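Local coordinates for DegV domain-containing protein Cgl2349/cg2579 (Corynebacterium glutamicum, PDB 3EGL) that binds long-chain fatty acids such as palmitate and may take part in lipid transport or fatty acid metabolism, at residues A[90-93]-A[94-97]. Numbering follows the deposited sequence.
Sequences DDDS and VRVV
From D92 to R95 the chain passes out of a tight turn straight into an extended β-strand. The backbone makes a type II β-turn from D90 to S93, closed by S93 N bonding to D90 O at 3.0 Å, and D92 has the positive phi usual for the third residue of such a turn. From V94 on, the chain is extended. One water accepts from V94 N and lies within donating distance of D90 O; a second donates to V94 O and is weakly held by D92 N.

S93 turns its hydroxyl back into the turn: OG, lying beside its own backbone N (chi1 -63°), donates to D90 O over 2.9 Å, from above the carbonyl plane and on the same face as S93 N. D90 O is thus gripped twice by one residue. The salt bridge between D92 and R95 is bidentate and side-on. R95 NE reaches D92 OD1 at 2.8 Å, on its syn lone pair. R95 NH2 meets D92 OD2 at 2.9 Å in a nearly straight bond. Carboxylate and guanidinium lie nearly coplanar, 30° apart. Bends at chi2 and chi3 curl the arginine back towards the turn.

Q124 of helix 123-133 accepts from NH2 too, and Y127 adds a cation-pi contact, fixing the guanidinium further. Strand 94-97 is one of the two edge strands of its five-stranded sheet, hydrogen-bonded in parallel to strand 66-69, with V94 and V96 packed on helix 78-86.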
ATOM      1  N   ASP A  90      20.905 -10.399  14.189  1.00 30.48           N
ATOM      2  CA  ASP A  90      20.544 -11.548  15.032  1.00 33.23           C
ATOM      3  C   ASP A  90      19.129 -11.993  14.793  1.00 34.56           C
ATOM      4  O   ASP A  90      18.249 -11.174  14.524  1.00 34.69           O
ATOM      5  CB  ASP A  90      20.658 -11.188  16.506  1.00 33.66           C
ATOM      6  CG  ASP A  90      22.064 -10.797  16.892  1.00 35.46           C
ATOM      7  OD1 ASP A  90      23.006 -11.167  16.165  1.00 37.89           O
ATOM      8  OD2 ASP A  90      22.228 -10.109  17.919  1.00 40.97           O
ATOM      9  N   ASP A  91      18.914 -13.305  14.884  1.00 36.55           N
ATOM     10  CA  ASP A  91      17.585 -13.893  14.771  1.00 37.58           C
ATOM     11  C   ASP A  91      16.459 -13.011  15.321  1.00 36.70           C
ATOM     12  O   ASP A  91      16.454 -12.559  16.491  1.00 35.80           O
ATOM     13  CB  ASP A  91      17.549 -15.271  15.456  1.00 39.83           C
ATOM     14  CG  ASP A  91      16.438 -16.169  14.888  1.00 44.48           C
ATOM     15  OD1 ASP A  91      16.553 -16.551  13.673  1.00 47.69           O
ATOM     16  OD2 ASP A  91      15.462 -16.459  15.649  1.00 47.18           O
ATOM     17  N   ASP A  92      15.533 -12.744  14.423  1.00 35.99           N
ATOM     18  CA  ASP A  92      14.334 -11.985  14.700  1.00 35.31           C
ATOM     19  C   ASP A  92      14.504 -10.578  15.302  1.00 33.59           C
ATOM     20  O   ASP A  92      13.613 -10.090  15.989  1.00 34.00           O
ATOM     21  CB  ASP A  92      13.328 -12.828  15.507  1.00 36.00           C
ATOM     22  CG  ASP A  92      11.850 -12.399  15.248  1.00 38.94           C
ATOM     23  OD1 ASP A  92      11.478 -12.012  14.073  1.00 38.64           O
ATOM     24  OD2 ASP A  92      11.080 -12.451  16.248  1.00 40.44           O
ATOM     25  N   SER A  93      15.617  -9.910  15.031  1.00 31.36           N
ATOM     26  CA  SER A  93      15.724  -8.488  15.356  1.00 29.61           C
ATOM     27  C   SER A  93      14.876  -7.683  14.399  1.00 28.00           C
ATOM     28  O   SER A  93      14.333  -6.653  14.773  1.00 27.12           O
ATOM     29  CB  SER A  93      17.155  -8.017  15.164  1.00 30.33           C
ATOM     30  OG  SER A  93      18.029  -8.692  16.054  1.00 34.18           O
ATOM     31  N   VAL A  94      14.827  -8.140  13.150  1.00 26.15           N
ATOM     32  CA  VAL A  94      14.054  -7.517  12.128  1.00 25.55           C
ATOM     33  C   VAL A  94      13.002  -8.494  11.633  1.00 26.51           C
ATOM     34  O   VAL A  94      13.341  -9.577  11.095  1.00 27.46           O
ATOM     35  CB  VAL A  94      14.910  -7.096  10.894  1.00 25.49           C
ATOM     36  CG1 VAL A  94      13.982  -6.428   9.823  1.00 22.44           C
ATOM     37  CG2 VAL A  94      16.001  -6.153  11.300  1.00 22.02           C
ATOM     38  N   ARG A  95      11.737  -8.123  11.792  1.00 24.95           N
ATOM     39  CA  ARG A  95      10.692  -8.948  11.280  1.00 24.78           C
ATOM     40  C   ARG A  95      10.099  -8.321   9.987  1.00 25.11           C
ATOM     41  O   ARG A  95       9.540  -7.218  10.027  1.00 25.30           O
ATOM     42  CB  ARG A  95       9.650  -9.103  12.349  1.00 23.99           C
ATOM     43  CG  ARG A  95       8.388  -9.775  11.869  1.00 25.39           C
ATOM     44  CD  ARG A  95       8.478 -11.272  11.934  1.00 24.03           C
ATOM     45  NE  ARG A  95       8.821 -11.774  13.274  1.00 25.88           N
ATOM     46  CZ  ARG A  95       7.968 -12.392  14.086  1.00 27.19           C
ATOM     47  NH1 ARG A  95       6.698 -12.568  13.703  1.00 27.22           N
ATOM     48  NH2 ARG A  95       8.384 -12.849  15.281  1.00 23.85           N
ATOM     49  N   VAL A  96      10.239  -9.021   8.860  1.00 24.47           N
ATOM     50  CA  VAL A  96       9.700  -8.568   7.567  1.00 24.34           C
ATOM     51  C   VAL A  96       8.276  -9.145   7.329  1.00 24.33           C
ATOM     52  O   VAL A  96       8.105 -10.339   7.191  1.00 23.55           O
ATOM     53  CB  VAL A  96      10.616  -9.011   6.373  1.00 24.06           C
ATOM     54  CG1 VAL A  96      10.069  -8.468   5.055  1.00 21.26           C
ATOM     55  CG2 VAL A  96      12.017  -8.543   6.588  1.00 22.64           C
ATOM     56  N   VAL A  97       7.275  -8.281   7.260  1.00 25.40           N
ATOM     57  CA  VAL A  97       5.912  -8.724   7.033  1.00 26.72           C
ATOM     58  C   VAL A  97       5.826  -9.071   5.547  1.00 27.83           C
ATOM     59  O   VAL A  97       6.316  -8.291   4.701  1.00 28.53           O
ATOM     60  CB  VAL A  97       4.902  -7.601   7.398  1.00 26.90           C
ATOM     61  CG1 VAL A  97       3.404  -8.015   7.135  1.00 26.53           C
ATOM     62  CG2 VAL A  97       5.083  -7.178   8.829  1.00 26.89           C
TER
HETATM   63  O   HOH W   1      16.629 -10.288  11.897  1.00 21.73           O
HETATM   64  O   HOH W   2      14.972 -12.053  11.176  1.00 39.42           O